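Local coordinates for nucleotidyltransferase-like protein (Exiguobacterium sibiricum, PDB 3C18) that is of unproven function but resembles nucleotidyltransferases and so probably transfers a nucleotide to a substrate not yet identified, at residues S11-Y16 and V65-V70; V165-A170 and V220-K225; L195-E198 and Q203-H206; I271-T276 and G280-T285. All coordinates share one frame; numbering follows the deposited sequence.

Contact 1. Residues S11-Y16 and V65-V70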
loop_
_atom_site.group_PDB
_atom_site.type_symbol
_atom_site.label_atom_id
_atom_site.label_comp_id
_atom_site.label_asym_id
_atom_site.label_seq_id
_atom_site.Cartn_x
_atom_site.Cartn_y
_atom_site.Cartn_z
ATOM N N SER A 11 -25.814 -22.661 1.290
ATOM C CA SER A 11 -25.889 -24.119 1.022
ATOM C C SER A 11 -25.198 -24.528 -0.262
ATOM O O SER A 11 -24.515 -25.531 -0.305
ATOM C CB SER A 11 -27.331 -24.661 1.049
ATOM O OG SER A 11 -27.724 -24.923 2.391
ATOM N N GLU A 12 -25.339 -23.715 -1.290
ATOM C CA GLU A 12 -24.807 -24.075 -2.613
ATOM C C GLU A 12 -23.255 -24.050 -2.552
ATOM O O GLU A 12 -22.570 -24.770 -3.284
ATOM C CB GLU A 12 -25.360 -23.123 -3.692
ATOM N N TYR A 13 -22.735 -23.248 -1.618
ATOM C CA TYR A 13 -21.287 -23.081 -1.412
ATOM C C TYR A 13 -20.711 -24.279 -0.702
ATOM O O TYR A 13 -19.649 -24.802 -1.083
ATOM C CB TYR A 13 -20.956 -21.782 -0.664
ATOM C CG TYR A 13 -21.192 -20.543 -1.519
ATOM C CD1 TYR A 13 -20.216 -20.056 -2.361
ATOM C CD2 TYR A 13 -22.423 -19.882 -1.502
ATOM C CE1 TYR A 13 -20.450 -18.908 -3.156
ATOM C CE2 TYR A 13 -22.662 -18.750 -2.282
ATOM C CZ TYR A 13 -21.672 -18.270 -3.112
ATOM O OH TYR A 13 -21.924 -17.166 -3.928
ATOM N N ALA A 14 -21.422 -24.730 0.318
ATOM C CA ALA A 14 -21.006 -25.900 1.064
ATOM C C ALA A 14 -20.979 -27.097 0.144
ATOM O O ALA A 14 -20.202 -28.020 0.335
ATOM C CB ALA A 14 -21.935 -26.164 2.256
ATOM N N ALA A 15 -21.800 -27.048 -0.888
ATOM C CA ALA A 15 -21.934 -28.187 -1.835
ATOM C C ALA A 15 -20.753 -28.248 -2.798
ATOM O O ALA A 15 -20.349 -29.317 -3.253
ATOM C CB ALA A 15 -23.248 -28.100 -2.628
ATOM N N TYR A 16 -20.224 -27.088 -3.142
ATOM C CA TYR A 16 -19.075 -27.007 -4.063
ATOM C C TYR A 16 -17.887 -27.587 -3.317
ATOM O O TYR A 16 -17.536 -27.134 -2.216
ATOM C CB TYR A 16 -18.799 -25.585 -4.494
ATOM C CG TYR A 16 -17.676 -25.433 -5.494
ATOM C CD1 TYR A 16 -17.733 -26.017 -6.739
ATOM C CD2 TYR A 16 -16.587 -24.655 -5.203
ATOM C CE1 TYR A 16 -16.712 -25.824 -7.668
ATOM C CE2 TYR A 16 -15.570 -24.459 -6.112
ATOM C CZ TYR A 16 -15.636 -25.040 -7.337
ATOM O OH TYR A 16 -14.595 -24.841 -8.219
ATOM N N VAL A 65 -27.283 -9.652 3.934
ATOM C CA VAL A 65 -26.114 -10.515 4.049
ATOM C C VAL A 65 -25.056 -10.127 3.035
ATOM O O VAL A 65 -25.315 -10.062 1.858
ATOM C CB VAL A 65 -26.512 -11.996 3.797
ATOM C CG1 VAL A 65 -25.332 -12.952 3.992
ATOM C CG2 VAL A 65 -27.670 -12.380 4.684
ATOM N N SER A 66 -23.857 -9.854 3.546
ATOM C CA SER A 66 -22.662 -9.678 2.708
ATOM C C SER A 66 -21.872 -10.991 2.665
ATOM O O SER A 66 -21.582 -11.597 3.678
ATOM C CB SER A 66 -21.752 -8.572 3.251
ATOM O OG SER A 66 -20.719 -8.313 2.322
ATOM N N LEU A 67 -21.543 -11.417 1.464
ATOM C CA LEU A 67 -20.737 -12.598 1.295
ATOM C C LEU A 67 -19.358 -12.278 0.704
ATOM O O LEU A 67 -19.232 -11.779 -0.429
ATOM C CB LEU A 67 -21.489 -13.610 0.454
ATOM C CG LEU A 67 -20.942 -15.031 0.423
ATOM C CD1 LEU A 67 -22.043 -16.024 0.237
ATOM C CD2 LEU A 67 -19.907 -15.142 -0.686
ATOM N N HIS A 68 -18.342 -12.567 1.510
ATOM C CA HIS A 68 -16.940 -12.498 1.093
ATOM C C HIS A 68 -16.433 -13.875 0.681
ATOM O O HIS A 68 -16.425 -14.800 1.465
ATOM C CB HIS A 68 -16.069 -11.878 2.179
ATOM C CG HIS A 68 -16.248 -10.386 2.302
ATOM N ND1 HIS A 68 -15.221 -9.489 2.092
ATOM C CD2 HIS A 68 -17.349 -9.637 2.571
ATOM C CE1 HIS A 68 -15.675 -8.254 2.256
ATOM N NE2 HIS A 68 -16.968 -8.316 2.538
ATOM N N LEU A 69 -16.064 -13.974 -0.588
ATOM C CA LEU A 69 -15.539 -15.186 -1.203
ATOM C C LEU A 69 -14.051 -14.944 -1.396
ATOM O O LEU A 69 -13.666 -14.028 -2.126
ATOM C CB LEU A 69 -16.214 -15.447 -2.567
ATOM C CG LEU A 69 -15.918 -16.808 -3.219
ATOM C CD1 LEU A 69 -16.356 -17.959 -2.335
ATOM C CD2 LEU A 69 -16.582 -16.909 -4.570
ATOM N N VAL A 70 -13.236 -15.723 -0.682
ATOM C CA VAL A 70 -11.781 -15.557 -0.693
ATOM C C VAL A 70 -11.062 -16.870 -0.921
ATOM O O VAL A 70 -11.436 -17.876 -0.371
ATOM C CB VAL A 70 -11.300 -15.002 0.644
ATOM C CG1 VAL A 70 -9.801 -14.741 0.611
ATOM C CG2 VAL A 70 -12.062 -13.716 0.967
#

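Contact 2. Residues V165-A170 and V220-K225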
loop_
_atom_site.group_PDB
_atom_site.type_symbol
_atom_site.label_atom_id
_atom_site.label_comp_id
_atom_site.label_asym_id
_atom_site.label_seq_id
_atom_site.Cartn_x
_atom_site.Cartn_y
_atom_site.Cartn_z
ATOM N N VAL A 165 6.229 -2.932 18.554
ATOM C CA VAL A 165 5.195 -3.846 19.035
ATOM C C VAL A 165 5.531 -5.277 18.586
ATOM O O VAL A 165 5.505 -6.218 19.379
ATOM C CB VAL A 165 3.786 -3.445 18.572
ATOM C CG1 VAL A 165 2.768 -4.526 18.906
ATOM C CG2 VAL A 165 3.402 -2.127 19.226
ATOM N N LEU A 166 5.853 -5.429 17.309
ATOM C CA LEU A 166 6.271 -6.741 16.783
ATOM C C LEU A 166 7.461 -7.279 17.576
ATOM O O LEU A 166 7.548 -8.450 17.894
ATOM C CB LEU A 166 6.656 -6.610 15.293
ATOM C CG LEU A 166 5.488 -6.478 14.297
ATOM C CD1 LEU A 166 5.979 -5.855 12.966
ATOM C CD2 LEU A 166 4.799 -7.831 14.053
ATOM N N GLU A 167 8.367 -6.393 17.947
ATOM C CA GLU A 167 9.597 -6.822 18.614
ATOM C C GLU A 167 9.274 -7.531 19.899
ATOM O O GLU A 167 10.011 -8.377 20.332
ATOM C CB GLU A 167 10.545 -5.656 18.913
ATOM C CG GLU A 167 11.322 -5.158 17.729
ATOM C CD GLU A 167 12.214 -3.981 18.062
ATOM O OE1 GLU A 167 11.769 -3.106 18.836
ATOM O OE2 GLU A 167 13.340 -3.893 17.507
ATOM N N LYS A 168 8.157 -7.162 20.499
ATOM C CA LYS A 168 7.787 -7.658 21.831
ATOM C C LYS A 168 6.881 -8.854 21.658
ATOM O O LYS A 168 6.376 -9.404 22.614
ATOM C CB LYS A 168 7.086 -6.572 22.656
ATOM C CG LYS A 168 8.001 -5.436 23.095
ATOM C CD LYS A 168 9.048 -5.882 24.098
ATOM C CE LYS A 168 8.507 -5.906 25.551
ATOM N NZ LYS A 168 8.406 -4.561 26.268
ATOM N N GLY A 169 6.644 -9.214 20.407
ATOM C CA GLY A 169 5.952 -10.453 20.062
ATOM C C GLY A 169 4.466 -10.363 19.850
ATOM O O GLY A 169 3.778 -11.376 19.785
ATOM N N ALA A 170 3.967 -9.144 19.703
ATOM C CA ALA A 170 2.537 -8.929 19.459
ATOM C C ALA A 170 2.223 -8.409 18.077
ATOM O O ALA A 170 3.036 -7.770 17.410
ATOM C CB ALA A 170 1.975 -7.984 20.521
ATOM N N VAL A 220 18.184 -2.284 14.124
ATOM C CA VAL A 220 18.707 -2.715 12.847
ATOM C C VAL A 220 18.625 -4.232 12.726
ATOM O O VAL A 220 18.294 -4.792 11.661
ATOM C CB VAL A 220 20.167 -2.172 12.643
ATOM C CG1 VAL A 220 21.153 -2.922 13.528
ATOM C CG2 VAL A 220 20.568 -2.271 11.176
ATOM N N LEU A 221 18.906 -4.915 13.823
ATOM C CA LEU A 221 18.908 -6.389 13.769
ATOM C C LEU A 221 17.499 -6.958 13.677
ATOM O O LEU A 221 17.277 -8.041 13.118
ATOM C CB LEU A 221 19.702 -7.019 14.908
ATOM C CG LEU A 221 21.221 -6.819 14.809
ATOM C CD1 LEU A 221 21.934 -7.502 16.000
ATOM C CD2 LEU A 221 21.765 -7.324 13.459
ATOM N N SER A 222 16.531 -6.210 14.175
ATOM C CA SER A 222 15.132 -6.661 14.118
ATOM C C SER A 222 14.668 -6.593 12.679
ATOM O O SER A 222 13.934 -7.450 12.163
ATOM C CB SER A 222 14.233 -5.796 14.991
ATOM O OG SER A 222 14.502 -6.042 16.364
ATOM N N GLY A 223 15.156 -5.569 12.025
ATOM C CA GLY A 223 14.787 -5.301 10.667
ATOM C C GLY A 223 15.447 -6.258 9.686
ATOM O O GLY A 223 14.841 -6.694 8.707
ATOM N N GLY A 224 16.676 -6.641 9.982
ATOM C CA GLY A 224 17.451 -7.424 9.005
ATOM C C GLY A 224 17.424 -8.915 9.214
ATOM O O GLY A 224 17.807 -9.678 8.348
ATOM N N LYS A 225 16.983 -9.322 10.380
ATOM C CA LYS A 225 17.037 -10.742 10.772
ATOM C C LYS A 225 16.449 -11.724 9.730
ATOM O O LYS A 225 17.049 -12.745 9.385
ATOM C CB LYS A 225 16.390 -10.909 12.150
ATOM C CG LYS A 225 16.135 -12.310 12.609
ATOM C CD LYS A 225 15.543 -12.285 14.034
ATOM C CE LYS A 225 14.808 -13.581 14.367
ATOM N NZ LYS A 225 15.692 -14.732 14.680
#

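Contact 3. Residues L195-E198 and Q203-H206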
loop_
_atom_site.group_PDB
_atom_site.type_symbol
_atom_site.label_atom_id
_atom_site.label_comp_id
_atom_site.label_asym_id
_atom_site.label_seq_id
_atom_site.Cartn_x
_atom_site.Cartn_y
_atom_site.Cartn_z
ATOM N N LEU A 195 4.486 15.686 18.995
ATOM C CA LEU A 195 3.115 16.179 18.976
ATOM C C LEU A 195 2.965 17.368 19.875
ATOM O O LEU A 195 2.398 18.383 19.508
ATOM C CB LEU A 195 2.111 15.114 19.423
ATOM C CG LEU A 195 1.812 13.996 18.428
ATOM C CD1 LEU A 195 0.554 13.248 18.809
ATOM C CD2 LEU A 195 1.709 14.568 17.038
ATOM N N LEU A 196 3.476 17.219 21.076
ATOM C CA LEU A 196 3.223 18.217 22.128
ATOM C C LEU A 196 4.313 19.249 22.163
ATOM O O LEU A 196 4.473 19.981 23.126
ATOM C CB LEU A 196 3.126 17.524 23.481
ATOM C CG LEU A 196 2.126 16.365 23.527
ATOM C CD1 LEU A 196 2.149 15.732 24.938
ATOM C CD2 LEU A 196 0.730 16.844 23.128
ATOM N N SER A 197 5.075 19.280 21.088
ATOM C CA SER A 197 6.224 20.175 20.990
ATOM C C SER A 197 5.754 21.597 20.961
ATOM O O SER A 197 4.693 21.901 20.407
ATOM C CB SER A 197 7.030 19.915 19.696
ATOM O OG SER A 197 8.183 20.740 19.629
ATOM N N GLU A 198 6.558 22.455 21.565
ATOM C CA GLU A 198 6.345 23.890 21.503
ATOM C C GLU A 198 7.516 24.539 20.779
ATOM O O GLU A 198 7.678 25.755 20.801
ATOM C CB GLU A 198 6.203 24.485 22.906
ATOM C CG GLU A 198 4.808 24.362 23.481
ATOM C CD GLU A 198 4.691 25.036 24.842
ATOM O OE1 GLU A 198 5.610 24.854 25.677
ATOM O OE2 GLU A 198 3.680 25.746 25.081
ATOM N N GLN A 203 12.536 22.905 14.183
ATOM C CA GLN A 203 13.227 22.306 15.299
ATOM C C GLN A 203 12.580 20.987 15.685
ATOM O O GLN A 203 13.278 19.995 15.911
ATOM C CB GLN A 203 13.279 23.251 16.489
ATOM C CG GLN A 203 14.137 22.724 17.601
ATOM C CD GLN A 203 15.608 22.680 17.231
ATOM O OE1 GLN A 203 16.164 23.670 16.761
ATOM N NE2 GLN A 203 16.253 21.538 17.459
ATOM N N ARG A 204 11.258 20.950 15.726
ATOM C CA ARG A 204 10.600 19.708 16.203
ATOM C C ARG A 204 10.869 18.565 15.206
ATOM O O ARG A 204 11.091 17.422 15.591
ATOM C CB ARG A 204 9.125 19.896 16.478
ATOM C CG ARG A 204 8.326 20.089 15.222
ATOM C CD ARG A 204 6.853 20.305 15.545
ATOM N NE ARG A 204 6.650 21.503 16.331
ATOM C CZ ARG A 204 5.483 21.863 16.807
ATOM N NH1 ARG A 204 4.428 21.101 16.589
ATOM N NH2 ARG A 204 5.370 22.971 17.511
ATOM N N ILE A 205 10.884 18.898 13.929
ATOM C CA ILE A 205 11.170 17.894 12.896
ATOM C C ILE A 205 12.599 17.417 13.010
ATOM O O ILE A 205 12.914 16.259 12.841
ATOM C CB ILE A 205 10.950 18.456 11.429
ATOM C CG1 ILE A 205 9.493 18.835 11.184
ATOM C CG2 ILE A 205 11.396 17.461 10.389
ATOM C CD1 ILE A 205 9.307 19.681 9.931
ATOM N N HIS A 206 13.490 18.347 13.262
ATOM C CA HIS A 206 14.918 18.040 13.336
ATOM C C HIS A 206 15.192 17.116 14.530
ATOM O O HIS A 206 15.979 16.170 14.462
ATOM C CB HIS A 206 15.706 19.336 13.532
ATOM C CG HIS A 206 17.162 19.125 13.796
ATOM N ND1 HIS A 206 18.033 18.661 12.825
ATOM C CD2 HIS A 206 17.903 19.341 14.906
ATOM C CE1 HIS A 206 19.245 18.586 13.336
ATOM N NE2 HIS A 206 19.192 18.988 14.598
HETATM O O HOH W 1 2.871 20.730 19.080
#

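Contact 4. Residues I271-T276 and G280-T285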
loop_
_atom_site.group_PDB
_atom_site.type_symbol
_atom_site.label_atom_id
_atom_site.label_comp_id
_atom_site.label_asym_id
_atom_site.label_seq_id
_atom_site.Cartn_x
_atom_site.Cartn_y
_atom_site.Cartn_z
ATOM N N ILE A 271 29.685 -5.898 0.626
ATOM C CA ILE A 271 29.596 -5.719 -0.841
ATOM C C ILE A 271 30.911 -6.035 -1.545
ATOM O O ILE A 271 31.989 -5.606 -1.139
ATOM C CB ILE A 271 29.098 -4.262 -1.214
ATOM C CG1 ILE A 271 28.836 -4.166 -2.698
ATOM C CG2 ILE A 271 30.090 -3.216 -0.793
ATOM C CD1 ILE A 271 28.146 -2.890 -3.123
ATOM N N SER A 272 30.810 -6.837 -2.600
ATOM C CA SER A 272 31.930 -7.161 -3.417
ATOM C C SER A 272 31.541 -7.267 -4.876
ATOM O O SER A 272 30.421 -7.075 -5.248
ATOM C CB SER A 272 32.576 -8.483 -2.974
ATOM O OG SER A 272 31.644 -9.555 -3.052
ATOM N N TYR A 273 32.532 -7.531 -5.682
ATOM C CA TYR A 273 32.388 -7.512 -7.108
ATOM C C TYR A 273 33.089 -8.697 -7.725
ATOM O O TYR A 273 34.246 -8.920 -7.451
ATOM C CB TYR A 273 32.998 -6.239 -7.632
ATOM C CG TYR A 273 32.445 -4.986 -6.996
ATOM C CD1 TYR A 273 31.303 -4.396 -7.470
ATOM C CD2 TYR A 273 33.063 -4.423 -5.887
ATOM C CE1 TYR A 273 30.791 -3.228 -6.884
ATOM C CE2 TYR A 273 32.561 -3.286 -5.294
ATOM C CZ TYR A 273 31.426 -2.688 -5.804
ATOM O OH TYR A 273 30.924 -1.544 -5.215
ATOM N N GLN A 274 32.389 -9.419 -8.580
ATOM C CA GLN A 274 32.914 -10.621 -9.210
ATOM C C GLN A 274 32.891 -10.528 -10.711
ATOM O O GLN A 274 31.833 -10.480 -11.324
ATOM C CB GLN A 274 32.079 -11.833 -8.803
ATOM C CG GLN A 274 32.196 -12.228 -7.336
ATOM C CD GLN A 274 31.384 -13.487 -6.995
ATOM O OE1 GLN A 274 30.792 -14.127 -7.884
ATOM N NE2 GLN A 274 31.350 -13.844 -5.706
ATOM N N ARG A 275 34.057 -10.520 -11.320
ATOM C CA ARG A 275 34.120 -10.353 -12.760
ATOM C C ARG A 275 33.946 -11.666 -13.459
ATOM O O ARG A 275 34.585 -12.651 -13.134
ATOM C CB ARG A 275 35.412 -9.675 -13.203
ATOM C CG ARG A 275 35.382 -9.304 -14.680
ATOM C CD ARG A 275 36.554 -8.445 -15.080
ATOM N NE ARG A 275 37.809 -9.117 -14.796
ATOM C CZ ARG A 275 38.300 -10.132 -15.493
ATOM N NH1 ARG A 275 37.635 -10.606 -16.535
ATOM N NH2 ARG A 275 39.463 -10.673 -15.150
ATOM N N THR A 276 33.072 -11.649 -14.449
ATOM C CA THR A 276 32.762 -12.851 -15.220
ATOM C C THR A 276 33.980 -13.204 -16.057
ATOM O O THR A 276 34.565 -12.369 -16.746
ATOM C CB THR A 276 31.472 -12.688 -16.033
ATOM O OG1 THR A 276 30.406 -12.401 -15.127
ATOM C CG2 THR A 276 31.134 -13.948 -16.807
ATOM N N GLY A 280 34.230 -8.300 -19.269
ATOM C CA GLY A 280 34.615 -7.100 -18.525
ATOM C C GLY A 280 33.647 -6.767 -17.440
ATOM O O GLY A 280 33.988 -6.080 -16.448
ATOM N N VAL A 281 32.442 -7.304 -17.586
ATOM C CA VAL A 281 31.365 -7.101 -16.584
ATOM C C VAL A 281 31.597 -7.821 -15.279
ATOM O O VAL A 281 32.055 -8.973 -15.243
ATOM C CB VAL A 281 29.974 -7.443 -17.147
ATOM C CG1 VAL A 281 29.771 -8.961 -17.192
ATOM C CG2 VAL A 281 28.864 -6.769 -16.343
ATOM N N GLU A 282 31.337 -7.073 -14.195
ATOM C CA GLU A 282 31.302 -7.584 -12.838
ATOM C C GLU A 282 29.880 -7.546 -12.303
ATOM O O GLU A 282 29.102 -6.643 -12.564
ATOM C CB GLU A 282 32.161 -6.776 -11.885
ATOM C CG GLU A 282 33.620 -6.766 -12.223
ATOM C CD GLU A 282 34.357 -5.686 -11.493
ATOM O OE1 GLU A 282 34.244 -4.529 -11.924
ATOM O OE2 GLU A 282 35.046 -5.974 -10.504
ATOM N N LEU A 283 29.530 -8.612 -11.611
ATOM C CA LEU A 283 28.281 -8.673 -10.880
ATOM C C LEU A 283 28.589 -8.253 -9.472
ATOM O O LEU A 283 29.567 -8.679 -8.907
ATOM C CB LEU A 283 27.709 -10.102 -10.848
ATOM C CG LEU A 283 26.834 -10.483 -12.061
ATOM C CD1 LEU A 283 27.334 -9.782 -13.272
ATOM C CD2 LEU A 283 26.889 -11.947 -12.257
ATOM N N VAL A 284 27.746 -7.373 -8.938
ATOM C CA VAL A 284 27.825 -6.972 -7.550
ATOM C C VAL A 284 27.242 -8.088 -6.734
ATOM O O VAL A 284 26.225 -8.665 -7.111
ATOM C CB VAL A 284 27.056 -5.692 -7.287
ATOM C CG1 VAL A 284 27.375 -5.176 -5.917
ATOM C CG2 VAL A 284 27.404 -4.667 -8.423
ATOM N N THR A 285 27.911 -8.400 -5.616
ATOM C CA THR A 285 27.496 -9.507 -4.747
ATOM C C THR A 285 27.482 -9.061 -3.298
ATOM O O THR A 285 28.152 -8.081 -2.913
ATOM C CB THR A 285 28.381 -10.770 -4.935
ATOM O OG1 THR A 285 29.698 -10.519 -4.452
ATOM C CG2 THR A 285 28.483 -11.162 -6.397
HETATM O O HOH W 2 29.914 -9.810 -1.014
HETATM O O HOH W 3 36.541 -7.823 -9.517
#

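Contact 1. Residues S11-Y16 and V65-V70
Y13 keeps CG anti to its carbonyl carbon (chi1 -71°), which carries the ring off the helix toward strand 65-70, while L67 sets CG anti to the backbone N (chi1 -167°), which points CD1 at the ring. The two side chains arrive from opposite directions. CD1 of L67 is 3.8 Å from CE2 of Y13 and 4.0 Å from CZ, so the far half of the ring does the touching. Two residues along the strand, L69 brings its CD1 to 4.3 Å from CE1 of Y13, a looser van der Waals approach. Both methyls approach obliquely from the same side of the ring plane, L67 nearer CE2 and L69 nearer CE1. The CA atoms of Y13 and L69 are still 9.8 Å apart, the spacing of a helix laid on a sheet and bridged by side chains. That is the layout here: helix 2-15 covers one face of the mixed sheet of the nucleotidyltransferase-like domain, and strand 63-71 runs between strands 53-60 and 40-46. One turn back on the same helix, I9 covers L67 and V65, and the ring of Y13 also lies against Y58 of the neighbouring strand. The hydroxyl of Y13 is hydrogen-bonded to NZ of K56. The intervening H68 turns to the other face of the sheet, where NE2 bonds to D36.

Contact 2. Residues V165-A170 and V220-K225
E167 reaches across to S222 with the whole length of its side chain. From CB the chain leaves with CG anti to the carbonyl carbon, and it runs on extended through chi2 (178°), which carries the carboxylate across to helix 220-231. CG is the first atom to meet anything of the other segment, lying 3.6 Å from OG of S222; CD is about as near that same oxygen. At the tip, OE2 accepts a hydrogen bond from OG of S222 at 2.7 Å, using the lone pair that points away from OE1. CB of S222 follows its hydroxyl in, 3.3 Å from OE2, and M123 of helix 116-142 packs against E167. The other oxygen, OE1, makes a salt bridge with K219, three residues before S222; the carboxylate is thereby gripped at both oxygens and its rotation largely fixed. Farther along, G169 turns to a positive phi; its N bonds back to O of L166 at 2.8 Å, and N of A170 weakly to O of V165. The arrangement is a surface link between helix ends: the last turn of helix 146-167, finished by a Schellman motif, tied to the first turn of helix 220-231.

Contact 3. Residues L195-E198 and Q203-H206
S197 sits over one face of the R204 guanidinium, its CB 3.7 Å above the plane and over the centre of the group. The hydroxyl is on that face too, with OG 3.4 Å from CB of R204, so the serine follows the arginine from root to charged end. R204 gets there by taking the crowded first torsion (chi1 70°) and then bending at chi3 (62°), which turns the guanidinium under CB of S197, facing the loop carbonyls. NH2 of R204 comes within 3.2 Å of O of S197, but the angle is poor and no bond forms; its hydrogen bond goes instead to O of E199. OG of S197 accepts from N of E199, so the residue that S197 steadies is the one that holds the arginine. A water between O of L195, O of S197 and NH1 sits too close to the carbonyls to be trusted. NH1 also makes a weak hydrogen bond to O of L195 of the second subunit, and R204 packs on L196 of that chain. With an alanine in place of R204, O of E199 would probably lose its guanidinium mate, S197 the group beneath it and L196 of the second subunit its packing. The loop joins helix 185-195 to helix 201-218 at the dimer interface, with L195 and I205 both resting on Y150 of helix 146-167.

Contact 4. Residues I271-T276 and G280-T285
S272 and T285 face each other as a hydrogen-bonded antiparallel pair: N of S272 gives to O of T285 at 3.0 Å, and N of T285 returns the bond to O of S272. Q274 and L283 repeat the exchange, N of Q274 2.9 Å from O of L283 and the hydrogen nearly in line (169°). N of T276 closes the ladder on O of V281, almost along the C=O axis. On the face carrying S272 and Q274, OG of S272 is 2.6 Å from OG1 of T285, both oxygens placed by first torsions near 60°; the Q274 and T285 side chains cross at about a right angle, CD of Q274 3.8 Å from CG2 of T285. On the other face Y273 lies beside V284, CE1 to CG2 4.0 Å, and OE2 of E282 packs 3.5 Å from CB of Y273. A water bridges OE2 to O of Y273. Farther out, in the second subunit, R59 forms a salt bridge with OE1 of E282 and a cation-pi contact with Y273, whose OH is hydrogen-bonded to R64. A leucine in place of E282 would probably leave that R59 without its charge mate and remove the water bridge. This hairpin, probably the wing of a winged helix, joins its own ladder to a second one, between V281-L283 and a strand of the partner chain, and adds charge-pair and cation-pi contacts on the Y273 face.

From the N terminus, contact 1 comes first: it closes a span of 48 residues, rich in strands, by laying helix 2-15 on strand 63-71 of the nucleotidyltransferase-like sheet. The chain then enters the helical part, where contact 2 closes a mostly helical loop by joining helices 146-167 and 220-231. Contact 3 is nested inside that loop, at the short loop between helices 185-195 and 201-218, its centre about 27 Å from that of contact 2. Contact 4 follows in series, closing the hairpin of strands 269-275 and 281-288. None of the contacts cross. Contacts 3 and 4, with centres about 45 Å apart, both also touch the second subunit.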